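Local structure of PbSGBP-B lipoprotein (Prevotella bryantii B14, 6D2Y) at residues Asn230-Ser240 against Tyr293-Val302. The protein probably binds polysaccharide as a surface glycan-binding lipoprotein of a polysaccharide utilization locus, and carries a bound magnesium ion. Residues are numbered along the deposited sequence; the frame is centred on the assembly and turned at random.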
loop_
_atom_site.group_PDB
_atom_site.type_symbol
_atom_site.label_atom_id
_atom_site.label_comp_id
_atom_site.label_asym_id
_atom_site.label_seq_id
_atom_site.Cartn_x
_atom_site.Cartn_y
_atom_site.Cartn_z
ATOM N N ASN A 230 -2.902 19.096 -17.981
ATOM C CA ASN A 230 -1.877 19.281 -16.967
ATOM C C ASN A 230 -1.660 20.766 -16.686
ATOM O O ASN A 230 -1.962 21.637 -17.506
ATOM C CB ASN A 230 -0.567 18.615 -17.397
ATOM C CG ASN A 230 0.269 19.497 -18.302
ATOM O OD1 ASN A 230 1.065 20.312 -17.831
ATOM N ND2 ASN A 230 0.099 19.335 -19.611
ATOM N N SER A 231 -1.123 21.045 -15.500
ATOM C CA SER A 231 -1.055 22.408 -14.988
ATOM C C SER A 231 0.026 23.254 -15.647
ATOM O O SER A 231 -0.020 24.483 -15.530
ATOM C CB SER A 231 -0.823 22.380 -13.476
ATOM O OG SER A 231 -0.111 23.528 -13.049
ATOM N N VAL A 232 0.987 22.644 -16.328
ATOM C CA VAL A 232 2.143 23.366 -16.849
ATOM C C VAL A 232 1.949 23.764 -18.308
ATOM O O VAL A 232 2.059 24.939 -18.655
ATOM C CB VAL A 232 3.427 22.528 -16.661
ATOM C CG1 VAL A 232 4.640 23.298 -17.147
ATOM C CG2 VAL A 232 3.592 22.149 -15.195
ATOM N N THR A 233 1.645 22.804 -19.181
ATOM C CA THR A 233 1.512 23.080 -20.606
ATOM C C THR A 233 0.071 23.092 -21.089
ATOM O O THR A 233 -0.158 23.252 -22.292
ATOM C CB THR A 233 2.317 22.058 -21.420
ATOM O OG1 THR A 233 1.780 20.743 -21.220
ATOM C CG2 THR A 233 3.778 22.076 -20.997
ATOM N N ASN A 234 -0.904 22.935 -20.190
ATOM C CA ASN A 234 -2.323 22.937 -20.553
ATOM C C ASN A 234 -2.631 21.848 -21.582
ATOM O O ASN A 234 -3.411 22.045 -22.517
ATOM C CB ASN A 234 -2.761 24.313 -21.064
ATOM C CG ASN A 234 -4.270 24.467 -21.114
ATOM O OD1 ASN A 234 -5.003 23.708 -20.479
ATOM N ND2 ASN A 234 -4.741 25.446 -21.876
ATOM N N GLU A 235 -2.011 20.684 -21.410
ATOM C CA GLU A 235 -2.217 19.548 -22.295
ATOM C C GLU A 235 -2.741 18.362 -21.499
ATOM O O GLU A 235 -2.346 18.150 -20.349
ATOM C CB GLU A 235 -0.920 19.149 -23.010
ATOM C CG GLU A 235 -0.465 20.119 -24.089
ATOM C CD GLU A 235 0.890 19.749 -24.662
ATOM O OE1 GLU A 235 1.866 19.691 -23.885
ATOM O OE2 GLU A 235 0.978 19.511 -25.885
ATOM N N VAL A 236 -3.636 17.597 -22.116
ATOM C CA VAL A 236 -4.083 16.326 -21.563
ATOM C C VAL A 236 -3.080 15.278 -22.032
ATOM O O VAL A 236 -3.081 14.873 -23.196
ATOM C CB VAL A 236 -5.512 15.987 -21.987
ATOM C CG1 VAL A 236 -6.016 14.775 -21.216
ATOM C CG2 VAL A 236 -6.424 17.179 -21.757
ATOM N N LEU A 237 -2.212 14.847 -21.122
ATOM C CA LEU A 237 -1.141 13.931 -21.483
ATOM C C LEU A 237 -1.696 12.567 -21.873
ATOM O O LEU A 237 -2.668 12.077 -21.287
ATOM C CB LEU A 237 -0.157 13.781 -20.325
ATOM C CG LEU A 237 0.413 15.075 -19.747
ATOM C CD1 LEU A 237 1.399 14.762 -18.632
ATOM C CD2 LEU A 237 1.074 15.902 -20.839
ATOM N N GLY A 238 -1.067 11.957 -22.870
ATOM C CA GLY A 238 -1.435 10.631 -23.319
ATOM C C GLY A 238 -0.271 9.936 -23.990
ATOM O O GLY A 238 0.778 9.734 -23.373
ATOM N N ASN A 239 -0.440 9.572 -25.256
ATOM C CA ASN A 239 0.650 8.973 -26.010
ATOM C C ASN A 239 1.718 10.017 -26.316
ATOM O O ASN A 239 1.410 11.155 -26.679
ATOM C CB ASN A 239 0.127 8.364 -27.309
ATOM C CG ASN A 239 -0.706 7.120 -27.076
ATOM O OD1 ASN A 239 -0.288 6.200 -26.371
ATOM N ND2 ASN A 239 -1.894 7.084 -27.669
ATOM N N SER A 240 2.980 9.623 -26.157
ATOM C CA SER A 240 4.104 10.474 -26.525
ATOM C C SER A 240 5.329 9.612 -26.794
ATOM O O SER A 240 6.282 9.609 -26.010
ATOM C CB SER A 240 4.397 11.501 -25.433
ATOM O OG SER A 240 5.442 12.373 -25.827
ATOM N N TYR A 293 10.194 22.053 -23.691
ATOM C CA TYR A 293 9.112 21.333 -23.021
ATOM C C TYR A 293 7.844 22.178 -22.938
ATOM O O TYR A 293 7.025 22.002 -22.032
ATOM C CB TYR A 293 9.531 20.846 -21.631
ATOM C CG TYR A 293 10.707 19.901 -21.659
ATOM C CD1 TYR A 293 10.572 18.608 -22.149
ATOM C CD2 TYR A 293 11.956 20.303 -21.203
ATOM C CE1 TYR A 293 11.650 17.742 -22.181
ATOM C CE2 TYR A 293 13.038 19.444 -21.231
ATOM C CZ TYR A 293 12.880 18.166 -21.721
ATOM O OH TYR A 293 13.957 17.311 -21.749
ATOM N N ALA A 294 7.676 23.109 -23.882
ATOM C CA ALA A 294 6.409 23.815 -24.014
ATOM C C ALA A 294 5.284 22.874 -24.416
ATOM O O ALA A 294 4.113 23.182 -24.173
ATOM C CB ALA A 294 6.538 24.948 -25.033
ATOM N N SER A 295 5.619 21.742 -25.031
ATOM C CA SER A 295 4.681 20.668 -25.314
ATOM C C SER A 295 5.268 19.369 -24.783
ATOM O O SER A 295 6.464 19.108 -24.952
ATOM C CB SER A 295 4.394 20.554 -26.816
ATOM O OG SER A 295 3.399 19.579 -27.073
ATOM N N HIS A 296 4.423 18.563 -24.133
ATOM C CA HIS A 296 4.817 17.325 -23.468
ATOM C C HIS A 296 5.858 17.606 -22.391
ATOM O O HIS A 296 7.046 17.320 -22.586
ATOM C CB HIS A 296 5.358 16.306 -24.473
ATOM C CG HIS A 296 4.385 15.941 -25.549
ATOM N ND1 HIS A 296 4.763 15.283 -26.700
ATOM C CD2 HIS A 296 3.050 16.135 -25.649
ATOM C CE1 HIS A 296 3.703 15.091 -27.464
ATOM N NE2 HIS A 296 2.651 15.598 -26.849
ATOM N N PRO A 297 5.454 18.140 -21.242
ATOM C CA PRO A 297 6.433 18.486 -20.207
ATOM C C PRO A 297 7.018 17.249 -19.547
ATOM O O PRO A 297 6.497 16.136 -19.658
ATOM C CB PRO A 297 5.611 19.302 -19.206
ATOM C CG PRO A 297 4.227 18.745 -19.343
ATOM C CD PRO A 297 4.068 18.370 -20.795
ATOM N N ARG A 298 8.129 17.463 -18.848
ATOM C CA ARG A 298 8.706 16.410 -18.026
ATOM C C ARG A 298 7.749 16.064 -16.893
ATOM O O ARG A 298 7.114 16.942 -16.303
ATOM C CB ARG A 298 10.061 16.854 -17.469
ATOM C CG ARG A 298 11.183 16.829 -18.497
ATOM C CD ARG A 298 12.264 17.865 -18.214
ATOM N NE ARG A 298 12.919 17.663 -16.924
ATOM C CZ ARG A 298 12.941 18.566 -15.949
ATOM N NH1 ARG A 298 12.350 19.742 -16.117
ATOM N NH2 ARG A 298 13.559 18.298 -14.808
ATOM N N LEU A 299 7.636 14.769 -16.593
ATOM C CA LEU A 299 6.700 14.343 -15.559
ATOM C C LEU A 299 7.095 14.875 -14.187
ATOM O O LEU A 299 6.228 15.087 -13.332
ATOM C CB LEU A 299 6.602 12.819 -15.538
ATOM C CG LEU A 299 5.980 12.211 -16.795
ATOM C CD1 LEU A 299 5.960 10.699 -16.701
ATOM C CD2 LEU A 299 4.575 12.755 -17.006
ATOM N N CYS A 300 8.390 15.109 -13.960
ATOM C CA CYS A 300 8.833 15.658 -12.683
ATOM C C CYS A 300 8.423 17.115 -12.503
ATOM O O CYS A 300 8.488 17.630 -11.382
ATOM C CB CYS A 300 10.348 15.526 -12.551
ATOM S SG CYS A 300 11.274 16.236 -13.928
ATOM N N ASP A 301 8.017 17.789 -13.578
ATOM C CA ASP A 301 7.457 19.129 -13.480
ATOM C C ASP A 301 5.941 19.123 -13.351
ATOM O O ASP A 301 5.363 20.133 -12.938
ATOM C CB ASP A 301 7.855 19.963 -14.702
ATOM C CG ASP A 301 9.330 20.302 -14.721
ATOM O OD1 ASP A 301 9.919 20.474 -13.632
ATOM O OD2 ASP A 301 9.902 20.396 -15.827
ATOM N N VAL A 302 5.291 18.011 -13.698
ATOM C CA VAL A 302 3.842 17.911 -13.564
ATOM C C VAL A 302 3.455 17.548 -12.135
ATOM O O VAL A 302 2.475 18.072 -11.594
ATOM C CB VAL A 302 3.290 16.900 -14.584
ATOM C CG1 VAL A 302 1.809 16.640 -14.341
ATOM C CG2 VAL A 302 3.520 17.405 -16.000
#
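Glu235 reaches Ser295 and His296 with an extended chain (chi2 174°), and the Ser295 hydroxyl swings to the side opposite its backbone N (chi1 -175°), which brings OG to the carboxylate. The two Glu235 oxygens then bind neighbouring residues. Glu235 OE1 accepts the backbone N of His296 at 2.8 Å on its syn lone pair, in a nearly straight bond. Glu235 OE2 accepts OG of Ser295 at 2.7 Å, on the syn side but somewhat out of the carboxylate plane. Thr233 OG1 gives its hydroxyl to the anti lone pair of Glu235 OE1 at 2.9 Å. Three bonds thus fix the rotation of the carboxylate.

Thr233 OG1 in turn accepts ND2 of Asn230 at 2.7 Å, in the plane of the amide. The other Asn230 branch, OD1, receives N of Val232 and N of Thr233 from one face of its plane. Asn230 is therefore the second shell that positions Thr233 and, through it, Glu235.

The Pro297 ring packs against Thr233 and Leu237. Pro297 CD lies 3.3 Å from Thr233 OG1. Leu237 CD2 is 3.9 Å from Pro297 CD. The other Leu237 methyl, CD1, meets CD2 of Leu299 at 4.1 Å, and Phe224 and Tyr282 continue this apolar patch. CB of Ser240 sits over one face of the His296 ring in a CH-pi contact, 4.3 Å from the centroid. The hydroxyl of Ser240 bonds to Trp283 O, and ND1 of His296 to Gly285 O.

The arrangement joins the loop after strand 222-224 to a turn that leads into the short helix 299-302, beside strand 279-282 in the beta sandwich of the xyloglucan-binding family domain. Its motif is an Asx turn at Asn230, which shapes the loop whose Glu235 carboxylate holds the 293-302 segment.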